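Local coordinates for protein Non-reducing end alpha-L-arabinofuranosidase BoGH43B (Bacteroides ovatus, PDB 5JOZ) that cleaves terminal non-reducing alpha-L-arabinofuranoside residues from xyloglucan side branches during xyloglucan degradation by this gut bacterium, at residues D312-E317 and L321-I326; L389-R392 and H398-L401. All coordinates share one frame; numbering follows the deposited sequence.

Contact 1. Residues D312-E317 and L321-I326; sequences DDFDQE and LDWTFI. With CA (calcium ion), chain C.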
ATOM      1  N   ASP A 312       7.659 -18.864  -4.739  1.00 23.85           N
ATOM      2  CA  ASP A 312       8.330 -18.217  -5.873  1.00 24.14           C
ATOM      3  C   ASP A 312       9.714 -18.862  -6.014  1.00 25.22           C
ATOM      4  O   ASP A 312      10.595 -18.691  -5.151  1.00 24.85           O
ATOM      5  CB  ASP A 312       8.431 -16.703  -5.648  1.00 22.91           C
ATOM      6  CG  ASP A 312       8.890 -15.928  -6.897  1.00 24.93           C
ATOM      7  OD1 ASP A 312       9.536 -16.502  -7.792  1.00 24.51           O
ATOM      8  OD2 ASP A 312       8.620 -14.701  -6.959  1.00 26.07           O
ATOM      9  N   ASP A 313       9.890 -19.617  -7.093  1.00 26.19           N
ATOM     10  CA  ASP A 313      11.144 -20.333  -7.358  1.00 27.98           C
ATOM     11  C   ASP A 313      12.236 -19.431  -7.958  1.00 28.38           C
ATOM     12  O   ASP A 313      13.364 -19.888  -8.143  1.00 28.32           O
ATOM     13  CB  ASP A 313      10.899 -21.515  -8.325  1.00 34.05           C
ATOM     14  CG  ASP A 313      10.232 -22.708  -7.666  1.00 44.81           C
ATOM     15  OD1 ASP A 313      10.783 -23.240  -6.678  1.00 47.12           O
ATOM     16  OD2 ASP A 313       9.171 -23.143  -8.169  1.00 53.42           O
ATOM     17  N   PHE A 314      11.921 -18.182  -8.300  1.00 30.08           N
ATOM     18  CA  PHE A 314      12.908 -17.273  -8.909  1.00 28.45           C
ATOM     19  C   PHE A 314      13.567 -17.937 -10.123  1.00 27.46           C
ATOM     20  O   PHE A 314      14.794 -17.946 -10.265  1.00 23.42           O
ATOM     21  CB  PHE A 314      13.975 -16.847  -7.878  1.00 29.87           C
ATOM     22  CG  PHE A 314      13.418 -16.169  -6.652  1.00 26.44           C
ATOM     23  CD1 PHE A 314      12.663 -14.993  -6.769  1.00 24.77           C
ATOM     24  CD2 PHE A 314      13.682 -16.670  -5.382  1.00 24.95           C
ATOM     25  CE1 PHE A 314      12.159 -14.351  -5.646  1.00 24.76           C
ATOM     26  CE2 PHE A 314      13.184 -16.022  -4.251  1.00 27.69           C
ATOM     27  CZ  PHE A 314      12.422 -14.865  -4.384  1.00 26.71           C
ATOM     28  N   ASP A 315      12.737 -18.511 -10.984  1.00 30.31           N
ATOM     29  CA  ASP A 315      13.214 -19.331 -12.102  1.00 34.35           C
ATOM     30  C   ASP A 315      12.698 -18.814 -13.453  1.00 32.75           C
ATOM     31  O   ASP A 315      12.490 -19.593 -14.380  1.00 34.50           O
ATOM     32  CB  ASP A 315      12.840 -20.808 -11.871  1.00 33.87           C
ATOM     33  CG  ASP A 315      11.330 -21.037 -11.737  1.00 34.50           C
ATOM     34  OD1 ASP A 315      10.559 -20.052 -11.719  1.00 35.73           O
ATOM     35  OD2 ASP A 315      10.916 -22.216 -11.644  1.00 36.97           O
ATOM     36  N   GLN A 316      12.477 -17.501 -13.530  1.00 31.53           N
ATOM     37  CA  GLN A 316      12.206 -16.786 -14.782  1.00 34.55           C
ATOM     38  C   GLN A 316      12.880 -15.412 -14.719  1.00 36.44           C
ATOM     39  O   GLN A 316      13.167 -14.904 -13.622  1.00 34.61           O
ATOM     40  CB  GLN A 316      10.695 -16.639 -15.001  1.00 38.93           C
ATOM     41  CG  GLN A 316       9.968 -15.949 -13.855  1.00 43.81           C
ATOM     42  CD  GLN A 316       8.473 -15.797 -14.082  1.00 50.71           C
ATOM     43  OE1 GLN A 316       7.930 -14.688 -13.996  1.00 50.88           O
ATOM     44  NE2 GLN A 316       7.796 -16.909 -14.366  1.00 46.87           N
ATOM     45  N   GLU A 317      13.111 -14.806 -15.884  1.00 42.91           N
ATOM     46  CA  GLU A 317      13.773 -13.488 -15.966  1.00 41.72           C
ATOM     47  C   GLU A 317      12.973 -12.335 -15.319  1.00 43.17           C
ATOM     48  O   GLU A 317      13.567 -11.349 -14.856  1.00 47.96           O
ATOM     49  CB  GLU A 317      14.115 -13.138 -17.427  1.00 40.12           C
ATOM     50  N   LEU A 321       5.227  -9.369  -9.551  1.00 22.57           N
ATOM     51  CA  LEU A 321       4.705  -8.016  -9.348  1.00 25.44           C
ATOM     52  C   LEU A 321       4.550  -7.620  -7.884  1.00 24.96           C
ATOM     53  O   LEU A 321       4.645  -6.443  -7.572  1.00 24.75           O
ATOM     54  CB  LEU A 321       3.363  -7.855 -10.090  1.00 30.23           C
ATOM     55  CG  LEU A 321       3.426  -7.878 -11.631  1.00 32.83           C
ATOM     56  CD1 LEU A 321       2.034  -7.925 -12.234  1.00 36.61           C
ATOM     57  CD2 LEU A 321       4.186  -6.671 -12.166  1.00 35.15           C
ATOM     58  N   ASP A 322       4.334  -8.606  -6.999  1.00 27.50           N
ATOM     59  CA  ASP A 322       4.205  -8.393  -5.549  1.00 25.35           C
ATOM     60  C   ASP A 322       5.529  -7.925  -4.912  1.00 23.38           C
ATOM     61  O   ASP A 322       5.510  -7.279  -3.851  1.00 18.07           O
ATOM     62  CB  ASP A 322       3.739  -9.682  -4.818  1.00 30.17           C
ATOM     63  CG  ASP A 322       2.315 -10.130  -5.202  1.00 35.46           C
ATOM     64  OD1 ASP A 322       1.339  -9.415  -4.910  1.00 41.22           O
ATOM     65  OD2 ASP A 322       2.164 -11.230  -5.770  1.00 36.87           O
ATOM     66  N   TRP A 323       6.668  -8.262  -5.530  1.00 22.22           N
ATOM     67  CA  TRP A 323       7.986  -7.882  -4.983  1.00 21.76           C
ATOM     68  C   TRP A 323       8.192  -6.380  -5.039  1.00 23.15           C
ATOM     69  O   TRP A 323       7.827  -5.719  -6.017  1.00 24.06           O
ATOM     70  CB  TRP A 323       9.129  -8.639  -5.662  1.00 22.00           C
ATOM     71  CG  TRP A 323       9.086 -10.098  -5.310  1.00 23.53           C
ATOM     72  CD1 TRP A 323       8.841 -11.144  -6.146  1.00 22.58           C
ATOM     73  CD2 TRP A 323       9.238 -10.652  -4.005  1.00 25.04           C
ATOM     74  NE1 TRP A 323       8.853 -12.325  -5.442  1.00 24.26           N
ATOM     75  CE2 TRP A 323       9.093 -12.048  -4.122  1.00 26.15           C
ATOM     76  CE3 TRP A 323       9.494 -10.100  -2.742  1.00 25.89           C
ATOM     77  CZ2 TRP A 323       9.188 -12.902  -3.024  1.00 31.31           C
ATOM     78  CZ3 TRP A 323       9.590 -10.944  -1.654  1.00 33.41           C
ATOM     79  CH2 TRP A 323       9.441 -12.332  -1.797  1.00 31.77           C
ATOM     80  N   THR A 324       8.772  -5.856  -3.963  1.00 23.81           N
ATOM     81  CA  THR A 324       8.773  -4.429  -3.688  1.00 24.68           C
ATOM     82  C   THR A 324      10.115  -3.967  -3.104  1.00 23.60           C
ATOM     83  O   THR A 324      10.705  -4.648  -2.261  1.00 19.89           O
ATOM     84  CB  THR A 324       7.639  -4.093  -2.687  1.00 24.46           C
ATOM     85  OG1 THR A 324       6.433  -4.754  -3.089  1.00 28.52           O
ATOM     86  CG2 THR A 324       7.378  -2.616  -2.657  1.00 26.42           C
ATOM     87  N   PHE A 325      10.550  -2.783  -3.538  1.00 23.64           N
ATOM     88  CA  PHE A 325      11.823  -2.170  -3.144  1.00 22.30           C
ATOM     89  C   PHE A 325      11.595  -0.931  -2.288  1.00 20.52           C
ATOM     90  O   PHE A 325      10.500  -0.371  -2.283  1.00 22.30           O
ATOM     91  CB  PHE A 325      12.597  -1.757  -4.398  1.00 20.28           C
ATOM     92  CG  PHE A 325      12.847  -2.879  -5.336  1.00 19.53           C
ATOM     93  CD1 PHE A 325      11.871  -3.259  -6.266  1.00 21.81           C
ATOM     94  CD2 PHE A 325      14.044  -3.576  -5.297  1.00 19.17           C
ATOM     95  CE1 PHE A 325      12.083  -4.325  -7.137  1.00 19.24           C
ATOM     96  CE2 PHE A 325      14.268  -4.637  -6.172  1.00 20.16           C
ATOM     97  CZ  PHE A 325      13.285  -5.012  -7.084  1.00 20.79           C
ATOM     98  N   ILE A 326      12.640  -0.511  -1.580  1.00 20.44           N
ATOM     99  CA  ILE A 326      12.648   0.747  -0.826  1.00 22.91           C
ATOM    100  C   ILE A 326      13.292   1.866  -1.676  1.00 25.72           C
ATOM    101  O   ILE A 326      14.468   1.772  -2.042  1.00 24.36           O
ATOM    102  CB  ILE A 326      13.411   0.594   0.496  1.00 20.61           C
ATOM    103  CG1 ILE A 326      12.758  -0.507   1.364  1.00 23.20           C
ATOM    104  CG2 ILE A 326      13.430   1.929   1.226  1.00 22.16           C
ATOM    105  CD1 ILE A 326      13.499  -0.856   2.643  1.00 21.02           C
TER
HETATM  106 CA    CA C 601      14.846 -21.597  -7.508  1.00 32.53          CA
HETATM  107  O   HOH W   1      13.353 -23.167  -6.476  1.00 37.56           O
HETATM  108  O   HOH W   2      14.749 -22.872  -9.568  1.00 34.11           O
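Trp323 NE1 donates to Asp312 OD2 at 2.8 Å, and this nearly straight bond (164° at the hydrogen) is the polar link between 312-317 and 321-326. The carboxylate oxygen lies at the edge of the indole, close to the ring plane, whereas the N-H comes to OD2 on its anti side and well out of the carboxylate plane. With CG anti to the backbone N (chi1 -170°), Asp312 reaches across to the indole, and its other oxygen, OD1, takes the backbone N of Phe314 at 3.0 Å. That second bond closes an Asx turn; both carboxylate oxygens are thus engaged, which fixes the rotation of the group.

Aromatic packing backs the polar link. Phe314 CE1 lies 3.9 Å from Trp323 NE1 and Phe314 CZ 4.0 Å from Trp323 CZ2, the planes meeting obliquely at 41°. Phe501 meets the indole edge-to-face and Arg363 adds a cation-pi contact, so the tryptophan is buried among strands 359-364, 480-486 and 496-505.

Both segments lie within the C-terminal concanavalin A-like domain, a beta-sandwich: Asp312 ends strand 311-312, and the chain loops round before strand 325-326.

Metal binding occupies the far side of the turn. Asp313 gives its backbone O to the calcium ion at 2.4 Å, while its carboxylate works at second hand, OD1 accepting from the O of a calcium-bound water at 2.6 Å. Gly341 and Asp499 also bind the ion through their backbone oxygens.

Contact 2. Residues L389-R392 and H398-L401; sequences LVVR and HYDL
Strands 389-392 and 398-401 run antiparallel at 172°, their axes 4.6 Å apart, as neighbouring arms of a beta hairpin. Leu389 with Leu401 and Val391 with Tyr399 are the hydrogen-bonded pairs; in the latter, Val391 N reaches Tyr399 O and Tyr399 N reaches Val391 O, both at 2.8 Å. On the face carrying these pairs, Val391 CB lies 4.1 Å from Tyr399 CD2, set obliquely to the ring. Leu438 and Ile440 of strand 436-442 pack against this face, in the core of the concanavalin A-like sandwich. Tyr399 OH is hydrogen-bonded to Ser464 O.

On the other face Val390 and Asp400 lie side by side. Both methyls of Val390 touch Asp400 OD1, CG1 at 3.3 Å and CG2 at 3.4 Å. His398, its CG wedged between backbone N and carbonyl carbon (chi1 55°), turns ND1 to Asp400 OD1 at 2.8 Å, meeting the oxygen on its syn side. Asp400 OD2 forms a salt bridge with Arg415, and Arg392 extends to Asp395 and Glu34. The buried carboxylate is therefore gripped by a ring N-H and a guanidinium group, which would probably favour its charged form even with an apolar valine beside it.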
ATOM      1  N   LEU A 389      16.228 -12.482   6.043  1.00 23.41           N
ATOM      2  CA  LEU A 389      14.869 -11.959   5.991  1.00 21.99           C
ATOM      3  C   LEU A 389      14.659 -10.867   7.014  1.00 23.28           C
ATOM      4  O   LEU A 389      15.255 -10.887   8.087  1.00 25.49           O
ATOM      5  CB  LEU A 389      13.847 -13.066   6.229  1.00 22.84           C
ATOM      6  CG  LEU A 389      13.928 -14.265   5.291  1.00 24.90           C
ATOM      7  CD1 LEU A 389      12.832 -15.259   5.618  1.00 23.12           C
ATOM      8  CD2 LEU A 389      13.886 -13.850   3.822  1.00 25.23           C
ATOM      9  N   VAL A 390      13.799  -9.910   6.670  1.00 24.32           N
ATOM     10  CA  VAL A 390      13.495  -8.781   7.543  1.00 26.34           C
ATOM     11  C   VAL A 390      11.985  -8.546   7.622  1.00 25.02           C
ATOM     12  O   VAL A 390      11.282  -8.615   6.606  1.00 23.57           O
ATOM     13  CB  VAL A 390      14.214  -7.496   7.064  1.00 29.30           C
ATOM     14  CG1 VAL A 390      13.797  -6.274   7.891  1.00 28.51           C
ATOM     15  CG2 VAL A 390      15.721  -7.705   7.143  1.00 28.84           C
ATOM     16  N   VAL A 391      11.513  -8.291   8.843  1.00 23.11           N
ATOM     17  CA  VAL A 391      10.184  -7.774   9.104  1.00 23.26           C
ATOM     18  C   VAL A 391      10.411  -6.282   9.258  1.00 25.43           C
ATOM     19  O   VAL A 391      11.026  -5.843  10.230  1.00 23.78           O
ATOM     20  CB  VAL A 391       9.579  -8.379  10.396  1.00 26.20           C
ATOM     21  CG1 VAL A 391       8.179  -7.854  10.641  1.00 26.08           C
ATOM     22  CG2 VAL A 391       9.559  -9.903  10.319  1.00 25.55           C
ATOM     23  N   ARG A 392       9.952  -5.510   8.276  1.00 28.02           N
ATOM     24  CA  ARG A 392      10.143  -4.069   8.268  1.00 28.29           C
ATOM     25  C   ARG A 392       8.837  -3.393   8.576  1.00 28.43           C
ATOM     26  O   ARG A 392       7.830  -3.723   7.971  1.00 27.31           O
ATOM     27  CB  ARG A 392      10.631  -3.591   6.901  1.00 30.07           C
ATOM     28  CG  ARG A 392      10.493  -2.083   6.633  1.00 26.18           C
ATOM     29  CD  ARG A 392      11.029  -1.804   5.241  1.00 27.88           C
ATOM     30  NE  ARG A 392      10.908  -0.405   4.846  1.00 29.76           N
ATOM     31  CZ  ARG A 392      11.738   0.570   5.214  1.00 30.45           C
ATOM     32  NH1 ARG A 392      12.802   0.327   5.995  1.00 29.77           N
ATOM     33  NH2 ARG A 392      11.509   1.806   4.782  1.00 29.82           N
ATOM     34  N   HIS A 398      12.289  -2.656  12.840  1.00 28.06           N
ATOM     35  CA  HIS A 398      12.382  -3.838  11.992  1.00 30.21           C
ATOM     36  C   HIS A 398      13.079  -4.972  12.712  1.00 30.44           C
ATOM     37  O   HIS A 398      14.008  -4.731  13.492  1.00 35.74           O
ATOM     38  CB  HIS A 398      13.169  -3.523  10.707  1.00 30.58           C
ATOM     39  CG  HIS A 398      14.534  -2.952  10.952  1.00 34.35           C
ATOM     40  ND1 HIS A 398      15.665  -3.737  11.032  1.00 39.47           N
ATOM     41  CD2 HIS A 398      14.953  -1.676  11.136  1.00 37.25           C
ATOM     42  CE1 HIS A 398      16.721  -2.975  11.252  1.00 34.56           C
ATOM     43  NE2 HIS A 398      16.317  -1.718  11.311  1.00 42.19           N
ATOM     44  N   TYR A 399      12.651  -6.201  12.426  1.00 29.65           N
ATOM     45  CA  TYR A 399      13.262  -7.409  12.996  1.00 27.06           C
ATOM     46  C   TYR A 399      14.049  -8.111  11.912  1.00 29.85           C
ATOM     47  O   TYR A 399      13.499  -8.407  10.861  1.00 39.09           O
ATOM     48  CB  TYR A 399      12.195  -8.355  13.527  1.00 24.34           C
ATOM     49  CG  TYR A 399      11.237  -7.744  14.538  1.00 26.24           C
ATOM     50  CD1 TYR A 399      11.706  -6.969  15.604  1.00 25.71           C
ATOM     51  CD2 TYR A 399       9.860  -7.966  14.444  1.00 27.95           C
ATOM     52  CE1 TYR A 399      10.839  -6.429  16.534  1.00 27.62           C
ATOM     53  CE2 TYR A 399       8.979  -7.430  15.377  1.00 28.68           C
ATOM     54  CZ  TYR A 399       9.470  -6.668  16.423  1.00 30.08           C
ATOM     55  OH  TYR A 399       8.605  -6.145  17.355  1.00 27.74           O
ATOM     56  N   ASP A 400      15.319  -8.407  12.181  1.00 28.65           N
ATOM     57  CA  ASP A 400      16.240  -8.921  11.174  1.00 29.59           C
ATOM     58  C   ASP A 400      16.653 -10.362  11.455  1.00 27.96           C
ATOM     59  O   ASP A 400      17.373 -10.621  12.416  1.00 29.77           O
ATOM     60  CB  ASP A 400      17.501  -8.049  11.150  1.00 31.93           C
ATOM     61  CG  ASP A 400      17.241  -6.629  10.693  1.00 33.89           C
ATOM     62  OD1 ASP A 400      16.142  -6.325  10.174  1.00 35.12           O
ATOM     63  OD2 ASP A 400      18.160  -5.796  10.854  1.00 39.91           O
ATOM     64  N   LEU A 401      16.233 -11.287  10.600  1.00 25.77           N
ATOM     65  CA  LEU A 401      16.653 -12.680  10.714  1.00 26.92           C
ATOM     66  C   LEU A 401      17.767 -12.920   9.692  1.00 27.93           C
ATOM     67  O   LEU A 401      17.494 -13.256   8.534  1.00 24.40           O
ATOM     68  CB  LEU A 401      15.472 -13.627  10.514  1.00 25.12           C
ATOM     69  CG  LEU A 401      15.795 -15.121  10.482  1.00 25.04           C
ATOM     70  CD1 LEU A 401      16.461 -15.560  11.771  1.00 25.61           C
ATOM     71  CD2 LEU A 401      14.539 -15.926  10.208  1.00 24.92           C
TER

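Both contacts lie in the C-terminal concanavalin A-like domain, with centres about 18 Å apart, and follow one another along the chain. They meet directly where Ile326 CD1, at the end of contact 1, packs 3.4 Å from Arg392 CZ of contact 2. Phe352 touches Ile326, Arg392 and His398, and strand 480-486 lies against both contacts, pairing with 389-392 and packing on Trp323. Calcium belongs to contact 1; in contact 2 the side chain of Leu389 is about 14 Å from the bound calcium ion. Neither contact holds the probable proton acceptor Asp16, the probable proton donor Glu176 or the supporting Asp126, but Arg392, through Glu34 and Tyr35, joins the sandwich to the family 43 domain.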